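Local coordinates for protein 3-carboxy-cis,cis-muconate cycloisomerase (Acinetobacter calcoaceticus, PDB 1Q5N) that is a cycloisomerase of the fumarase/aspartase superfamily, assembled as a tetramer of long, mainly helical subunits, at residues A[78-83]-A[108-113]; A[84-89]-A[103-108]; A[137-142]-A[348-353]; A[169-174]-A[443-448]. One frame throughout, in Å; residues are numbered along the deposited sequence.

From the N terminus, the chain first enters interaction 1, where the start of helix 82-94 meets the start of helix 110-146 and closes a loop of 24 residues. Interaction 2 is nested inside that loop, bringing residues 84-89 of the same helix against the connection 103-108, and the two contacts touch and share A108. Helix 110-146 then runs to the opposite side of the chain's centre, where interaction 3 joins it to the end of helix 323-351, closing a loop of 205 residues. Interaction 4 ties helix 166-191 to the last helix, 438-447, closing one of 268. Interactions 3 and 4 cross along the chain and touch, locking bundle helices and C-terminal helix together.

Interaction 1 of 4, residues A[78-83]-A[108-113]; sequences AGNIAI and ATSQDI
S110, at the start of helix 110-146, is the residue of 108-113 that meets N80, A82 and I83. T109 holds the N-cap position; its side chain makes no capping bond, but its backbone N donates to D112 OD2 at 2.8 Å, meeting the carboxylate from above its plane. S110 then turns its CB onto the methyl of A82, with S110 CB to A82 CB 3.8 Å. The amide of N80 lies alongside, its ND2 3.8 Å from S110 CB. Because S110 OG stands anti to the carbonyl carbon (chi1 -60°), it reaches past A82 to I83, where OG comes within 3.5 Å of I83 CG1. The N80 amide is fixed from its other end: OD1 accepts from I83 N at 3.0 Å and 159°. Q111 leaves its backbone away from 78-83, its amide hydrogen-bonded to R319 and H231 O; D112 OD1 is bound by H231 and G197 N. I113 follows with its CB directed at 78-83, though its end leads away; its CG1 packs on H105. Two helix N-termini thus pack side by side, one capped by an asparagine side chain, the other held by the reciprocal half of a capping box, D112 carboxylate to T109 N.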
loop_
_atom_site.group_PDB
_atom_site.type_symbol
_atom_site.label_atom_id
_atom_site.label_comp_id
_atom_site.label_asym_id
_atom_site.label_seq_id
_atom_site.Cartn_x
_atom_site.Cartn_y
_atom_site.Cartn_z
ATOM N N ALA A 78 19.117 -21.545 8.064
ATOM C CA ALA A 78 17.993 -22.237 8.653
ATOM C C ALA A 78 16.614 -21.613 8.256
ATOM O O ALA A 78 15.579 -22.289 8.237
ATOM C CB ALA A 78 18.172 -22.264 10.178
ATOM N N GLY A 79 16.600 -20.319 7.945
ATOM C CA GLY A 79 15.343 -19.693 7.577
ATOM C C GLY A 79 14.643 -18.980 8.722
ATOM O O GLY A 79 13.583 -18.411 8.498
ATOM N N ASN A 80 15.191 -19.079 9.940
ATOM C CA ASN A 80 14.705 -18.379 11.126
ATOM C C ASN A 80 15.762 -18.402 12.219
ATOM O O ASN A 80 16.669 -19.228 12.209
ATOM C CB ASN A 80 13.343 -18.896 11.653
ATOM C CG ASN A 80 13.420 -20.210 12.380
ATOM O OD1 ASN A 80 14.073 -20.349 13.433
ATOM N ND2 ASN A 80 12.724 -21.196 11.831
ATOM N N ILE A 81 15.644 -17.463 13.144
ATOM C CA ILE A 81 16.581 -17.312 14.214
ATOM C C ILE A 81 16.468 -18.352 15.302
ATOM O O ILE A 81 17.467 -18.681 15.936
ATOM C CB ILE A 81 16.389 -15.954 14.887
ATOM C CG1 ILE A 81 16.531 -14.865 13.839
ATOM C CG2 ILE A 81 17.435 -15.748 15.988
ATOM C CD1 ILE A 81 16.071 -13.515 14.375
ATOM N N ALA A 82 15.263 -18.868 15.529
ATOM C CA ALA A 82 15.089 -19.792 16.639
ATOM C C ALA A 82 15.928 -21.059 16.556
ATOM O O ALA A 82 16.503 -21.472 17.560
ATOM C CB ALA A 82 13.632 -20.147 16.809
ATOM N N ILE A 83 16.016 -21.660 15.374
ATOM C CA ILE A 83 16.762 -22.906 15.211
ATOM C C ILE A 83 18.235 -22.826 15.664
ATOM O O ILE A 83 18.657 -23.607 16.502
ATOM C CB ILE A 83 16.605 -23.428 13.736
ATOM C CG1 ILE A 83 15.199 -24.028 13.558
ATOM C CG2 ILE A 83 17.638 -24.506 13.404
ATOM C CD1 ILE A 83 14.805 -24.277 12.133
ATOM N N ALA A 108 8.535 -27.585 22.211
ATOM C CA ALA A 108 8.152 -26.396 21.471
ATOM C C ALA A 108 8.645 -26.441 20.039
ATOM O O ALA A 108 9.503 -27.264 19.673
ATOM C CB ALA A 108 8.714 -25.163 22.148
ATOM N N THR A 109 8.080 -25.570 19.209
ATOM C CA THR A 109 8.563 -25.502 17.837
ATOM C C THR A 109 9.084 -24.067 17.725
ATOM O O THR A 109 8.780 -23.237 18.593
ATOM C CB THR A 109 7.461 -25.728 16.826
ATOM O OG1 THR A 109 8.054 -25.667 15.539
ATOM C CG2 THR A 109 6.413 -24.629 16.894
ATOM N N SER A 110 9.856 -23.778 16.677
ATOM C CA SER A 110 10.429 -22.434 16.464
ATOM C C SER A 110 9.453 -21.276 16.589
ATOM O O SER A 110 9.742 -20.274 17.256
ATOM C CB SER A 110 11.056 -22.332 15.087
ATOM O OG SER A 110 12.078 -23.287 14.979
ATOM N N GLN A 111 8.302 -21.410 15.934
ATOM C CA GLN A 111 7.320 -20.345 15.965
ATOM C C GLN A 111 6.770 -20.061 17.402
ATOM O O GLN A 111 6.385 -18.925 17.699
ATOM C CB GLN A 111 6.177 -20.634 14.947
ATOM C CG GLN A 111 5.201 -19.455 14.860
ATOM C CD GLN A 111 4.232 -19.486 13.682
ATOM O OE1 GLN A 111 4.177 -20.477 12.907
ATOM N NE2 GLN A 111 3.422 -18.397 13.553
ATOM N N ASP A 112 6.722 -21.060 18.281
ATOM C CA ASP A 112 6.233 -20.788 19.630
ATOM C C ASP A 112 7.162 -19.758 20.296
ATOM O O ASP A 112 6.707 -18.783 20.874
ATOM C CB ASP A 112 6.229 -22.045 20.503
ATOM C CG ASP A 112 5.317 -23.132 19.968
ATOM O OD1 ASP A 112 4.214 -22.801 19.460
ATOM O OD2 ASP A 112 5.708 -24.327 20.064
ATOM N N ILE A 113 8.467 -19.982 20.200
ATOM C CA ILE A 113 9.419 -19.096 20.832
ATOM C C ILE A 113 9.456 -17.708 20.127
ATOM O O ILE A 113 9.551 -16.679 20.773
ATOM C CB ILE A 113 10.835 -19.737 20.794
ATOM C CG1 ILE A 113 10.821 -21.095 21.500
ATOM C CG2 ILE A 113 11.858 -18.795 21.410
ATOM C CD1 ILE A 113 10.252 -21.093 22.908
#

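Interaction 2 of 4, residues A[84-89]-A[103-108]; sequences PFVKQL and YVHWGA
H105 presents the flat side of its imidazole to V86 of helix 82-94, and the contact can be traced outward along the histidine. Its CB lies 4.0 Å from V86 CG1, the branch of the valine nearer the root of the ring. CG is anti to the backbone N (chi1 -167°), which brings the imidazole under the other methyl, the two side chains crossing at about a right angle. V86 CG2 is 3.5 Å from H105 ND1 and a little farther from CG. V86 CG2 sits 3.6 Å from the centroid of the H105 ring and only 13° off the normal, a CH-pi contact squarely over the face. ND1 is also hydrogen-bonded to E34, which fixes the rotation of the ring. H105 CE1 leans on I113, while H105 NE2, at 4.0 Å, is the ring atom farthest from V86 CG2. The opposite face of the ring is covered toward its rim by the A108 methyl. H105 adopts positive phi as the third residue of the type II turn Y103-W106, and a second type II turn, H105-A108, follows. One residue earlier, V104 CG1 touches L89 CD2 at 3.8 Å, one turn farther along the helix. The contact is flanked by helix 23-43, which supplies E34 to H105 and V86 and covers F85, and by helix 49-59, whose I55 packs on V104.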
loop_
_atom_site.group_PDB
_atom_site.type_symbol
_atom_site.label_atom_id
_atom_site.label_comp_id
_atom_site.label_asym_id
_atom_site.label_seq_id
_atom_site.Cartn_x
_atom_site.Cartn_y
_atom_site.Cartn_z
ATOM N N PRO A 84 19.017 -21.873 15.138
ATOM C CA PRO A 84 20.419 -21.775 15.548
ATOM C C PRO A 84 20.499 -21.250 16.983
ATOM O O PRO A 84 21.465 -21.478 17.682
ATOM C CB PRO A 84 21.000 -20.772 14.562
ATOM C CG PRO A 84 20.015 -20.758 13.419
ATOM C CD PRO A 84 18.716 -20.897 14.078
ATOM N N PHE A 85 19.483 -20.524 17.413
ATOM C CA PHE A 85 19.503 -20.009 18.754
ATOM C C PHE A 85 19.369 -21.182 19.747
ATOM O O PHE A 85 20.072 -21.220 20.751
ATOM C CB PHE A 85 18.366 -19.010 18.930
ATOM C CG PHE A 85 17.912 -18.859 20.343
ATOM C CD1 PHE A 85 18.582 -18.018 21.223
ATOM C CD2 PHE A 85 16.795 -19.546 20.802
ATOM C CE1 PHE A 85 18.136 -17.879 22.548
ATOM C CE2 PHE A 85 16.345 -19.412 22.122
ATOM C CZ PHE A 85 17.005 -18.580 22.986
ATOM N N VAL A 86 18.462 -22.117 19.464
ATOM C CA VAL A 86 18.257 -23.280 20.307
ATOM C C VAL A 86 19.559 -24.073 20.391
ATOM O O VAL A 86 19.937 -24.445 21.478
ATOM C CB VAL A 86 17.071 -24.185 19.785
ATOM C CG1 VAL A 86 17.120 -25.587 20.392
ATOM C CG2 VAL A 86 15.764 -23.587 20.203
ATOM N N LYS A 87 20.252 -24.308 19.271
ATOM C CA LYS A 87 21.521 -25.047 19.321
ATOM C C LYS A 87 22.442 -24.387 20.335
ATOM O O LYS A 87 22.936 -25.031 21.258
ATOM C CB LYS A 87 22.265 -25.035 17.981
ATOM C CG LYS A 87 21.471 -25.520 16.825
ATOM C CD LYS A 87 21.184 -27.001 16.907
ATOM C CE LYS A 87 22.065 -27.772 15.910
ATOM N NZ LYS A 87 21.809 -27.334 14.476
ATOM N N GLN A 88 22.676 -23.093 20.150
ATOM C CA GLN A 88 23.553 -22.376 21.033
ATOM C C GLN A 88 23.159 -22.394 22.502
ATOM O O GLN A 88 24.014 -22.548 23.362
ATOM C CB GLN A 88 23.717 -20.921 20.580
ATOM C CG GLN A 88 24.634 -20.811 19.384
ATOM C CD GLN A 88 25.191 -19.411 19.217
ATOM O OE1 GLN A 88 25.630 -18.783 20.195
ATOM N NE2 GLN A 88 25.186 -18.914 17.981
ATOM N N LEU A 89 21.878 -22.217 22.792
ATOM C CA LEU A 89 21.458 -22.193 24.174
ATOM C C LEU A 89 21.643 -23.560 24.779
ATOM O O LEU A 89 21.942 -23.675 25.972
ATOM C CB LEU A 89 19.996 -21.810 24.306
ATOM C CG LEU A 89 19.524 -21.732 25.759
ATOM C CD1 LEU A 89 20.186 -20.550 26.416
ATOM C CD2 LEU A 89 18.000 -21.600 25.838
ATOM N N TYR A 103 16.491 -31.121 28.228
ATOM C CA TYR A 103 15.189 -30.539 28.399
ATOM C C TYR A 103 15.043 -29.112 27.853
ATOM O O TYR A 103 13.985 -28.499 28.016
ATOM C CB TYR A 103 14.822 -30.606 29.878
ATOM C CG TYR A 103 14.836 -32.029 30.366
ATOM C CD1 TYR A 103 13.786 -32.901 30.054
ATOM C CD2 TYR A 103 15.918 -32.524 31.102
ATOM C CE1 TYR A 103 13.814 -34.214 30.453
ATOM C CE2 TYR A 103 15.957 -33.838 31.507
ATOM C CZ TYR A 103 14.903 -34.681 31.182
ATOM O OH TYR A 103 14.941 -35.998 31.581
ATOM N N VAL A 104 16.091 -28.583 27.220
ATOM C CA VAL A 104 16.000 -27.238 26.646
ATOM C C VAL A 104 15.089 -27.291 25.410
ATOM O O VAL A 104 15.288 -28.146 24.532
ATOM C CB VAL A 104 17.376 -26.711 26.189
ATOM C CG1 VAL A 104 17.236 -25.347 25.494
ATOM C CG2 VAL A 104 18.293 -26.596 27.380
ATOM N N HIS A 105 14.076 -26.418 25.377
ATOM C CA HIS A 105 13.183 -26.316 24.229
ATOM C C HIS A 105 12.351 -27.577 24.073
ATOM O O HIS A 105 11.991 -27.953 22.957
ATOM C CB HIS A 105 14.027 -26.090 22.957
ATOM C CG HIS A 105 13.234 -25.665 21.759
ATOM N ND1 HIS A 105 12.669 -24.410 21.644
ATOM C CD2 HIS A 105 12.965 -26.306 20.593
ATOM C CE1 HIS A 105 12.093 -24.294 20.461
ATOM N NE2 HIS A 105 12.255 -25.429 19.802
ATOM N N TRP A 106 12.059 -28.221 25.203
ATOM C CA TRP A 106 11.300 -29.471 25.220
ATOM C C TRP A 106 9.877 -29.310 24.724
ATOM O O TRP A 106 9.095 -28.615 25.349
ATOM C CB TRP A 106 11.253 -30.055 26.651
ATOM C CG TRP A 106 10.478 -31.329 26.698
ATOM C CD1 TRP A 106 9.343 -31.586 27.426
ATOM C CD2 TRP A 106 10.690 -32.475 25.869
ATOM N NE1 TRP A 106 8.832 -32.821 27.090
ATOM C CE2 TRP A 106 9.639 -33.390 26.135
ATOM C CE3 TRP A 106 11.669 -32.817 24.913
ATOM C CZ2 TRP A 106 9.527 -34.634 25.474
ATOM C CZ3 TRP A 106 11.568 -34.057 24.242
ATOM C CH2 TRP A 106 10.498 -34.953 24.533
ATOM N N GLY A 107 9.536 -29.962 23.619
ATOM C CA GLY A 107 8.172 -29.867 23.103
ATOM C C GLY A 107 7.720 -28.630 22.294
ATOM O O GLY A 107 6.634 -28.625 21.738
ATOM N N ALA A 108 8.535 -27.585 22.211
ATOM C CA ALA A 108 8.152 -26.396 21.471
ATOM C C ALA A 108 8.645 -26.441 20.039
ATOM O O ALA A 108 9.503 -27.264 19.673
ATOM C CB ALA A 108 8.714 -25.163 22.148
#

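Interaction 3 of 4, residues A[137-142]-A[348-353]; sequences YETALS and VLKGME
Side-by-side packing in the long helical bundle sets T139 and A140 of helix 110-146 against L349 and K350, close to the C-terminal end of helix 323-351. The leading group is the T139 methyl. With CG2 anti to the backbone N and OG1 beside it (chi1 -53°), the methyl is thrust between the two opposing residues. T139 CG2 lies 3.8 Å from L349 CB and equally far from K350 CG, and it also approaches the carbonyl L349 O at 3.7 Å. That oxygen has a polar partner as well, the side-chain amide of Q143, one turn farther along helix 110-146. Bundles of this kind, with long helices such as 110-146, 166-191, 235-261 and 323-351 lying side by side, form the core of fumarase/aspartase superfamily subunits. Here the contact changes from buried to exposed across its width. On the inner side, A140 CB meets L349 CD1 loosely at 4.4 Å, with A174 of helix 166-191 lying against A140 and M254 of helix 235-261 against L349. On the outer side, K350 runs fully extended beyond CG and crosses T139 at about a right angle, its CE 4.0 Å from T139 OG1. The threonine hydroxyl does not depend on the lysine, since it donates to Q135 O within its own helix. Beyond the helix end, the chain enters a short strand in which E353 pairs through its backbone with F270.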
loop_
_atom_site.group_PDB
_atom_site.type_symbol
_atom_site.label_atom_id
_atom_site.label_comp_id
_atom_site.label_asym_id
_atom_site.label_seq_id
_atom_site.Cartn_x
_atom_site.Cartn_y
_atom_site.Cartn_z
ATOM N N TYR A 137 -1.937 13.436 25.649
ATOM C CA TYR A 137 -3.312 13.777 26.052
ATOM C C TYR A 137 -3.344 14.887 27.147
ATOM O O TYR A 137 -4.027 15.913 27.014
ATOM C CB TYR A 137 -3.988 12.530 26.566
ATOM C CG TYR A 137 -5.422 12.702 27.033
ATOM C CD1 TYR A 137 -6.361 13.357 26.243
ATOM C CD2 TYR A 137 -5.866 12.078 28.210
ATOM C CE1 TYR A 137 -7.677 13.376 26.573
ATOM C CE2 TYR A 137 -7.213 12.083 28.564
ATOM C CZ TYR A 137 -8.112 12.721 27.748
ATOM O OH TYR A 137 -9.457 12.652 28.055
ATOM N N GLU A 138 -2.587 14.663 28.214
ATOM C CA GLU A 138 -2.498 15.589 29.336
ATOM C C GLU A 138 -2.049 16.953 28.873
ATOM O O GLU A 138 -2.706 17.965 29.178
ATOM C CB GLU A 138 -1.526 15.062 30.399
ATOM C CG GLU A 138 -2.242 14.037 31.244
ATOM C CD GLU A 138 -1.336 13.326 32.237
ATOM O OE1 GLU A 138 -0.088 13.541 32.220
ATOM O OE2 GLU A 138 -1.888 12.535 33.026
ATOM N N THR A 139 -0.925 16.968 28.161
ATOM C CA THR A 139 -0.407 18.207 27.631
ATOM C C THR A 139 -1.443 18.878 26.666
ATOM O O THR A 139 -1.683 20.083 26.764
ATOM C CB THR A 139 0.923 17.955 26.938
ATOM O OG1 THR A 139 1.791 17.275 27.853
ATOM C CG2 THR A 139 1.565 19.244 26.500
ATOM N N ALA A 140 -2.109 18.126 25.790
ATOM C CA ALA A 140 -3.048 18.803 24.903
ATOM C C ALA A 140 -4.210 19.385 25.713
ATOM O O ALA A 140 -4.675 20.479 25.407
ATOM C CB ALA A 140 -3.584 17.861 23.818
ATOM N N LEU A 141 -4.684 18.664 26.737
ATOM C CA LEU A 141 -5.800 19.177 27.534
ATOM C C LEU A 141 -5.378 20.484 28.234
ATOM O O LEU A 141 -6.106 21.443 28.249
ATOM C CB LEU A 141 -6.232 18.176 28.598
ATOM C CG LEU A 141 -6.935 16.869 28.240
ATOM C CD1 LEU A 141 -6.849 15.948 29.472
ATOM C CD2 LEU A 141 -8.380 17.112 27.826
ATOM N N SER A 142 -4.187 20.513 28.797
ATOM C CA SER A 142 -3.710 21.690 29.498
ATOM C C SER A 142 -3.564 22.928 28.573
ATOM O O SER A 142 -3.961 24.036 28.940
ATOM C CB SER A 142 -2.395 21.330 30.177
ATOM O OG SER A 142 -1.627 22.491 30.382
ATOM N N VAL A 348 6.697 19.151 20.757
ATOM C CA VAL A 348 6.015 20.285 20.164
ATOM C C VAL A 348 4.818 20.741 21.002
ATOM O O VAL A 348 4.619 21.945 21.170
ATOM C CB VAL A 348 5.556 19.960 18.681
ATOM C CG1 VAL A 348 4.589 21.051 18.144
ATOM C CG2 VAL A 348 6.759 19.845 17.786
ATOM N N LEU A 349 4.005 19.801 21.511
ATOM C CA LEU A 349 2.846 20.191 22.307
ATOM C C LEU A 349 3.275 20.908 23.581
ATOM O O LEU A 349 2.572 21.800 24.039
ATOM C CB LEU A 349 2.000 18.999 22.698
ATOM C CG LEU A 349 1.097 18.400 21.635
ATOM C CD1 LEU A 349 0.475 17.103 22.188
ATOM C CD2 LEU A 349 0.016 19.356 21.237
ATOM N N LYS A 350 4.424 20.518 24.138
ATOM C CA LYS A 350 4.937 21.126 25.348
ATOM C C LYS A 350 5.598 22.479 25.162
ATOM O O LYS A 350 5.372 23.364 25.974
ATOM C CB LYS A 350 5.947 20.219 26.034
ATOM C CG LYS A 350 5.311 19.082 26.820
ATOM C CD LYS A 350 6.384 18.238 27.509
ATOM C CE LYS A 350 5.726 17.267 28.455
ATOM N NZ LYS A 350 6.751 16.385 29.088
ATOM N N GLY A 351 6.400 22.641 24.113
ATOM C CA GLY A 351 7.105 23.904 23.941
ATOM C C GLY A 351 6.638 24.790 22.806
ATOM O O GLY A 351 7.359 25.662 22.331
ATOM N N MET A 352 5.430 24.506 22.359
ATOM C CA MET A 352 4.740 25.212 21.295
ATOM C C MET A 352 4.741 26.742 21.551
ATOM O O MET A 352 4.335 27.198 22.616
ATOM C CB MET A 352 3.314 24.714 21.316
ATOM C CG MET A 352 2.443 25.175 20.214
ATOM S SD MET A 352 0.694 24.810 20.616
ATOM C CE MET A 352 0.804 23.231 21.471
ATOM N N GLU A 353 5.151 27.521 20.559
ATOM C CA GLU A 353 5.187 28.979 20.650
ATOM C C GLU A 353 3.962 29.576 19.903
ATOM O O GLU A 353 3.836 29.434 18.688
ATOM C CB GLU A 353 6.455 29.435 19.981
ATOM C CG GLU A 353 7.322 30.348 20.702
ATOM C CD GLU A 353 8.589 30.589 19.861
ATOM O OE1 GLU A 353 9.519 29.718 19.938
ATOM O OE2 GLU A 353 8.624 31.620 19.105
#

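Interaction 4 of 4, residues A[169-174]-A[443-448]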
loop_
_atom_site.group_PDB
_atom_site.type_symbol
_atom_site.label_atom_id
_atom_site.label_comp_id
_atom_site.label_asym_id
_atom_site.label_seq_id
_atom_site.Cartn_x
_atom_site.Cartn_y
_atom_site.Cartn_z
ATOM N N LYS A 169 -8.809 23.599 18.360
ATOM C CA LYS A 169 -7.967 22.627 17.661
ATOM C C LYS A 169 -7.335 21.678 18.700
ATOM O O LYS A 169 -7.321 20.451 18.516
ATOM C CB LYS A 169 -6.816 23.320 16.913
ATOM C CG LYS A 169 -7.176 24.073 15.659
ATOM C CD LYS A 169 -5.894 24.559 15.015
ATOM C CE LYS A 169 -6.104 25.024 13.577
ATOM N NZ LYS A 169 -6.531 23.957 12.622
ATOM N N LEU A 170 -6.821 22.252 19.798
ATOM C CA LEU A 170 -6.185 21.459 20.851
ATOM C C LEU A 170 -7.168 20.481 21.517
ATOM O O LEU A 170 -6.793 19.327 21.828
ATOM C CB LEU A 170 -5.541 22.373 21.903
ATOM C CG LEU A 170 -4.289 23.080 21.344
ATOM C CD1 LEU A 170 -3.896 24.300 22.208
ATOM C CD2 LEU A 170 -3.177 22.078 21.331
ATOM N N ALA A 171 -8.421 20.911 21.705
ATOM C CA ALA A 171 -9.396 20.014 22.316
ATOM C C ALA A 171 -9.703 18.853 21.350
ATOM O O ALA A 171 -9.863 17.699 21.780
ATOM C CB ALA A 171 -10.688 20.783 22.687
ATOM N N ARG A 172 -9.792 19.166 20.053
ATOM C CA ARG A 172 -10.049 18.148 19.038
ATOM C C ARG A 172 -8.904 17.072 19.077
ATOM O O ARG A 172 -9.168 15.866 19.050
ATOM C CB ARG A 172 -10.155 18.809 17.649
ATOM C CG ARG A 172 -11.513 19.451 17.371
ATOM C CD ARG A 172 -11.416 20.493 16.230
ATOM N NE ARG A 172 -10.761 19.947 15.027
ATOM C CZ ARG A 172 -10.214 20.693 14.073
ATOM N NH1 ARG A 172 -10.253 22.012 14.171
ATOM N NH2 ARG A 172 -9.587 20.123 13.040
ATOM N N TRP A 173 -7.654 17.520 19.193
ATOM C CA TRP A 173 -6.531 16.601 19.252
ATOM C C TRP A 173 -6.530 15.761 20.542
ATOM O O TRP A 173 -6.203 14.539 20.532
ATOM C CB TRP A 173 -5.199 17.365 19.106
ATOM C CG TRP A 173 -5.119 18.138 17.844
ATOM C CD1 TRP A 173 -5.862 17.935 16.711
ATOM C CD2 TRP A 173 -4.199 19.190 17.531
ATOM N NE1 TRP A 173 -5.451 18.782 15.727
ATOM C CE2 TRP A 173 -4.437 19.565 16.202
ATOM C CE3 TRP A 173 -3.191 19.842 18.256
ATOM C CZ2 TRP A 173 -3.716 20.577 15.559
ATOM C CZ3 TRP A 173 -2.452 20.859 17.614
ATOM C CH2 TRP A 173 -2.723 21.209 16.277
ATOM N N ALA A 174 -6.892 16.415 21.643
ATOM C CA ALA A 174 -6.939 15.765 22.939
ATOM C C ALA A 174 -7.944 14.626 22.892
ATOM O O ALA A 174 -7.650 13.498 23.261
ATOM C CB ALA A 174 -7.328 16.780 24.045
ATOM N N ASP A 443 -15.374 22.414 26.874
ATOM C CA ASP A 443 -15.724 21.921 28.212
ATOM C C ASP A 443 -16.047 20.420 28.150
ATOM O O ASP A 443 -15.703 19.663 29.064
ATOM C CB ASP A 443 -16.964 22.636 28.804
ATOM C CG ASP A 443 -16.680 24.072 29.225
ATOM O OD1 ASP A 443 -15.539 24.377 29.643
ATOM O OD2 ASP A 443 -17.628 24.892 29.146
ATOM N N ALA A 444 -16.781 20.024 27.107
ATOM C CA ALA A 444 -17.152 18.632 26.934
ATOM C C ALA A 444 -15.886 17.766 26.868
ATOM O O ALA A 444 -15.851 16.722 27.541
ATOM C CB ALA A 444 -18.032 18.451 25.685
ATOM N N VAL A 445 -14.825 18.176 26.140
ATOM C CA VAL A 445 -13.662 17.305 26.150
ATOM C C VAL A 445 -12.873 17.355 27.437
ATOM O O VAL A 445 -12.225 16.372 27.772
ATOM C CB VAL A 445 -12.682 17.447 24.913
ATOM C CG1 VAL A 445 -13.332 18.169 23.789
ATOM C CG2 VAL A 445 -11.363 17.958 25.334
ATOM N N LEU A 446 -12.913 18.480 28.153
ATOM C CA LEU A 446 -12.223 18.574 29.445
ATOM C C LEU A 446 -12.929 17.654 30.459
ATOM O O LEU A 446 -12.308 17.130 31.366
ATOM C CB LEU A 446 -12.215 20.005 29.974
ATOM C CG LEU A 446 -11.250 20.971 29.284
ATOM C CD1 LEU A 446 -11.368 22.349 29.912
ATOM C CD2 LEU A 446 -9.847 20.474 29.388
ATOM N N GLN A 447 -14.224 17.445 30.304
ATOM C CA GLN A 447 -14.944 16.519 31.192
ATOM C C GLN A 447 -14.721 15.024 30.915
ATOM O O GLN A 447 -14.617 14.252 31.865
ATOM C CB GLN A 447 -16.441 16.748 31.132
ATOM C CG GLN A 447 -16.920 17.838 32.033
ATOM C CD GLN A 447 -18.438 17.961 31.971
ATOM O OE1 GLN A 447 -19.174 17.026 32.377
ATOM N NE2 GLN A 447 -18.927 19.106 31.439
ATOM N N GLU A 448 -14.678 14.593 29.646
ATOM C CA GLU A 448 -14.476 13.170 29.398
ATOM C C GLU A 448 -13.168 12.708 30.035
ATOM O O GLU A 448 -12.896 11.516 30.096
ATOM C CB GLU A 448 -14.570 12.770 27.894
ATOM C CG GLU A 448 -13.770 13.568 26.864
ATOM C CD GLU A 448 -13.682 12.900 25.439
ATOM O OE1 GLU A 448 -14.571 12.110 25.041
ATOM O OE2 GLU A 448 -12.714 13.200 24.701
#
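V445 straddles the methyl of A171 with both prongs of its isopropyl group. A171 CB is 3.9 Å from V445 CG1, and CG2 lies just as near, so the alanine faces the fork of the valine and not a single branch. The modelled chi1 of -16° places CG1 almost eclipsed with the backbone N of V445, an unusual setting that turns both methyls to helix 166-191. V445 CG2 also lies against the backbone, 3.9 Å from A171 O. One turn on, the methyl of A174 comes at the same branch more loosely, with A174 CB to V445 CG2 4.4 Å. The arrangement lays the last helix of the chain, 438-447, on a bundle helix, with small alanines on one side allowing the backbones to approach to 6.3 Å between the CA atoms of A171 and V445. A174 is shared with the bundle, since A140 and L141 of helix 110-146 pack on it too. V445 in turn touches C228 of a neighbouring subunit. R172, directed away from the final helix, forms salt bridges with E233 and E318 of that same neighbouring subunit, while D443 pairs with R148 of its own chain.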